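Local coordinates for protein nonribosomal peptide synthase (Streptomyces sp. MJ635-86F5, PDB 5JJP) that adenylates aliphatic beta-amino acids, probably binding ATP and activating the substrate in the manner of other AMP-binding ligases, at residues G215-G218 against P219-V223; A239-A243 against S244-A248. All blocks are in the same frame, centred on the assembly; numbering follows the deposited sequence.

Contact 1: G215-G218 against P219-V223; sequences GLIG and PDDRV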
# COMPACT_ATOMS: atom_id res chain seq x y z
N GLY A 215 -15.42 -6.26 -0.78
CA GLY A 215 -15.42 -7.01 -2.04
C GLY A 215 -14.85 -6.25 -3.22
O GLY A 215 -15.41 -6.30 -4.32
N LEU A 216 -13.73 -5.58 -3.03
CA LEU A 216 -13.14 -4.87 -4.12
C LEU A 216 -12.41 -5.78 -5.03
O LEU A 216 -12.26 -5.46 -6.23
CB LEU A 216 -12.14 -3.83 -3.64
CG LEU A 216 -12.44 -2.36 -3.58
CD1 LEU A 216 -13.76 -1.96 -2.99
CD2 LEU A 216 -11.26 -1.68 -2.88
N ILE A 217 -11.85 -6.85 -4.47
CA ILE A 217 -11.05 -7.76 -5.27
C ILE A 217 -11.45 -9.17 -4.94
O ILE A 217 -11.58 -9.53 -3.78
CB ILE A 217 -9.51 -7.58 -5.03
CG1 ILE A 217 -9.09 -6.14 -5.32
CG2 ILE A 217 -8.68 -8.51 -5.94
CD1 ILE A 217 -7.68 -5.81 -4.87
N GLY A 218 -11.61 -9.97 -5.97
CA GLY A 218 -11.93 -11.39 -5.80
C GLY A 218 -10.80 -12.20 -6.36
O GLY A 218 -9.96 -11.68 -7.10
N PRO A 219 -10.75 -13.49 -6.02
CA PRO A 219 -9.65 -14.36 -6.53
C PRO A 219 -9.46 -14.43 -8.04
O PRO A 219 -8.33 -14.69 -8.50
CB PRO A 219 -10.00 -15.74 -5.98
CG PRO A 219 -10.83 -15.44 -4.77
CD PRO A 219 -11.62 -14.19 -5.09
N ASP A 220 -10.51 -14.19 -8.81
CA ASP A 220 -10.41 -14.21 -10.28
C ASP A 220 -9.74 -12.99 -10.83
O ASP A 220 -9.33 -12.99 -11.97
CB ASP A 220 -11.82 -14.31 -10.91
CG ASP A 220 -12.48 -15.66 -10.65
OD1 ASP A 220 -11.74 -16.66 -10.43
OD2 ASP A 220 -13.75 -15.73 -10.65
N ASP A 221 -9.59 -11.93 -10.03
CA ASP A 221 -9.07 -10.70 -10.58
C ASP A 221 -7.60 -10.78 -10.89
O ASP A 221 -6.89 -11.52 -10.28
CB ASP A 221 -9.33 -9.55 -9.65
CG ASP A 221 -10.74 -9.11 -9.70
OD1 ASP A 221 -11.13 -8.59 -10.78
OD2 ASP A 221 -11.40 -9.22 -8.65
N ARG A 222 -7.19 -10.01 -11.87
CA ARG A 222 -5.77 -9.80 -12.14
C ARG A 222 -5.57 -8.30 -12.07
O ARG A 222 -6.18 -7.57 -12.83
CB ARG A 222 -5.41 -10.33 -13.51
CG ARG A 222 -5.69 -11.81 -13.63
CD ARG A 222 -5.32 -12.34 -14.99
NE ARG A 222 -4.50 -13.54 -14.83
CZ ARG A 222 -3.47 -13.87 -15.61
NH1 ARG A 222 -3.02 -13.08 -16.58
NH2 ARG A 222 -2.82 -15.00 -15.34
N VAL A 223 -4.73 -7.85 -11.16
CA VAL A 223 -4.70 -6.42 -10.80
C VAL A 223 -3.44 -5.78 -11.30
O VAL A 223 -2.33 -6.20 -10.95
CB VAL A 223 -4.76 -6.26 -9.31
CG1 VAL A 223 -4.75 -4.77 -8.91
CG2 VAL A 223 -6.02 -6.96 -8.79
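The carboxylate of Asp221 folds back over the turn that precedes it and takes the backbone N-H of Gly218, with Asp221 OD2 lying 2.8 Å from Gly218 N. The bond is almost straight (170° at the hydrogen), and the N-H meets the oxygen nearly head-on, in line with the carboxylate C-O bond. A second bond ties the same two residues in the reverse sense: Asp221 N donates to Gly218 O at 3.0 Å, approaching from above the carbonyl plane rather than within it. Gly218 is thus donor to the side chain and acceptor from the backbone of a single residue. Behind the carboxylate bond lies the rotation of Asp221, whose CG sits beside its own backbone N (chi1 -76°), turning the acid toward the turn and not along the strand that follows.

The backbone bond closes a type I beta turn from Gly218 to Asp221, with Pro219 and Asp220 at its corners, and the carboxylate bond braces it. The ring of Pro219 holds phi at a value suited to the first corner. The turn ends the connection from helix 201-212 and delivers the chain into strand 222-225 of the six-stranded, mostly parallel sheet.

An apolar contact runs alongside the polar one. The Ile217 and Asp221 side chains cross at a slant, with Ile217 CG2, anti to its N, 3.9 Å from Asp221 CB. The same methyl lies 4.2 Å from Val223 CG2, so the isoleucine spans from the turn to the start of the strand.

Farther out, Asp221 OD1 is hydrogen-bonded to Thr272 OG1, which fixes the other end of the carboxylate, and Lys45 NZ binds Pro219 O. Ile217 also packs on Leu240 and Thr241 of helix 232-243, while Val223 reaches Thr241.

Contact 2: A239-A243 against S244-A248; sequences ALTLA and SGATA
Ser244 grips the carbonyl of Leu240 twice. Ser244 OG donates to Leu240 O at 2.8 Å, and its backbone Ser244 N reaches Leu240 O at 3.0 Å in a bent bond, 133° at the hydrogen. The two donors come from opposite faces of the carbonyl plane, each tilted moderately out of it. The hydroxyl can do this because Ser244 OG stands beside its own N (chi1 -58°), directed back along the helix.

Next in line, Ala246 N donates to Thr241 O at 2.9 Å, and Gly245 N to Leu242 O at 2.8 Å, the latter from well above the carbonyl plane. This pair of bonds, one enclosing the other, together with the positive phi of Gly245, makes a Schellman motif that ends helix 232-243. The chain then turns into strand 247-250, completing the beta-alpha-beta unit begun by strand 222-225. Tyr62 OH lies within hydrogen-bonding reach of Leu242 O and Ala246 O, and its single proton can serve only one of them fully at a time.

Packing under the cap centres on one methyl. Thr241 CG2, anti to its N, projects from the helix onto the departing chain, 3.5 Å from the backbone Thr247 C and 3.8 Å from both Ala246 CB and Ala248 CB. The hydroxyl of Thr241, on the neighbouring branch, is bonded to Gly237 O one turn earlier. Leu240 CD1 rests 3.9 Å from Ser244 OG, and the leucine continues onto His208 and Ile211 of helix 201-212. On another side of the helix, Ala243 packs against Tyr34 and Leu35.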
# COMPACT_ATOMS: atom_id res chain seq x y z
N ALA A 239 -0.42 -5.97 -1.77
CA ALA A 239 -0.80 -6.67 -0.51
C ALA A 239 -2.24 -7.05 -0.49
O ALA A 239 -2.59 -8.16 -0.13
CB ALA A 239 -0.47 -5.85 0.72
N LEU A 240 -3.09 -6.13 -0.88
CA LEU A 240 -4.49 -6.40 -0.84
C LEU A 240 -4.85 -7.47 -1.90
O LEU A 240 -5.70 -8.30 -1.66
CB LEU A 240 -5.28 -5.13 -1.06
CG LEU A 240 -6.79 -5.33 -1.19
CD1 LEU A 240 -7.41 -5.87 0.09
CD2 LEU A 240 -7.46 -4.05 -1.63
N THR A 241 -4.21 -7.40 -3.06
CA THR A 241 -4.46 -8.31 -4.13
C THR A 241 -4.12 -9.75 -3.66
O THR A 241 -4.90 -10.66 -3.87
CB THR A 241 -3.63 -7.95 -5.36
OG1 THR A 241 -4.05 -6.68 -5.89
CG2 THR A 241 -3.77 -9.06 -6.46
N LEU A 242 -2.95 -9.92 -3.05
CA LEU A 242 -2.52 -11.20 -2.55
C LEU A 242 -3.43 -11.67 -1.44
O LEU A 242 -3.83 -12.85 -1.41
CB LEU A 242 -1.07 -11.13 -2.03
CG LEU A 242 0.02 -10.93 -3.06
CD1 LEU A 242 1.34 -10.72 -2.39
CD2 LEU A 242 0.11 -12.15 -3.96
N ALA A 243 -3.71 -10.77 -0.49
CA ALA A 243 -4.58 -11.09 0.63
C ALA A 243 -5.93 -11.61 0.16
O ALA A 243 -6.62 -12.37 0.88
CB ALA A 243 -4.76 -9.89 1.54
N SER A 244 -6.37 -11.13 -1.00
CA SER A 244 -7.68 -11.49 -1.54
C SER A 244 -7.58 -12.73 -2.40
O SER A 244 -8.59 -13.23 -2.87
CB SER A 244 -8.25 -10.36 -2.37
OG SER A 244 -8.37 -9.17 -1.65
N GLY A 245 -6.37 -13.25 -2.57
CA GLY A 245 -6.11 -14.52 -3.22
C GLY A 245 -6.10 -14.34 -4.71
O GLY A 245 -6.32 -15.33 -5.44
N ALA A 246 -5.86 -13.10 -5.18
CA ALA A 246 -5.92 -12.81 -6.61
C ALA A 246 -4.54 -12.81 -7.23
O ALA A 246 -3.65 -13.38 -6.67
CB ALA A 246 -6.64 -11.45 -6.84
N THR A 247 -4.36 -12.15 -8.37
CA THR A 247 -3.10 -12.15 -9.10
C THR A 247 -2.62 -10.71 -9.31
O THR A 247 -3.33 -9.90 -9.92
CB THR A 247 -3.23 -12.80 -10.49
OG1 THR A 247 -3.66 -14.17 -10.36
CG2 THR A 247 -1.92 -12.81 -11.17
N ALA A 248 -1.43 -10.39 -8.81
CA ALA A 248 -0.94 -9.03 -8.86
C ALA A 248 0.02 -8.86 -10.04
O ALA A 248 0.87 -9.68 -10.28
CB ALA A 248 -0.19 -8.72 -7.57

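In the fold
Contact 1 is a surface turn that leads into strand 222-225, whereas contact 2 is a fully buried helix end that leads into strand 247-250. Both therefore feed neighbouring parallel strands of the same sheet, and their centres lie about 7 Å apart. Val223 N and Thr247 O, 2.8 Å apart, probably form one of the hydrogen bonds that join the two strands, and Ala246 CB packs 3.3 Å from Gly218 O. The chemistry follows the setting: in contact 1 a charged carboxylate clasps the backbone, while in contact 2 main-chain N-H groups and a serine hydroxyl cap the last carbonyls of the helix, with the Thr241 methyl packed on the alanines of the departing chain.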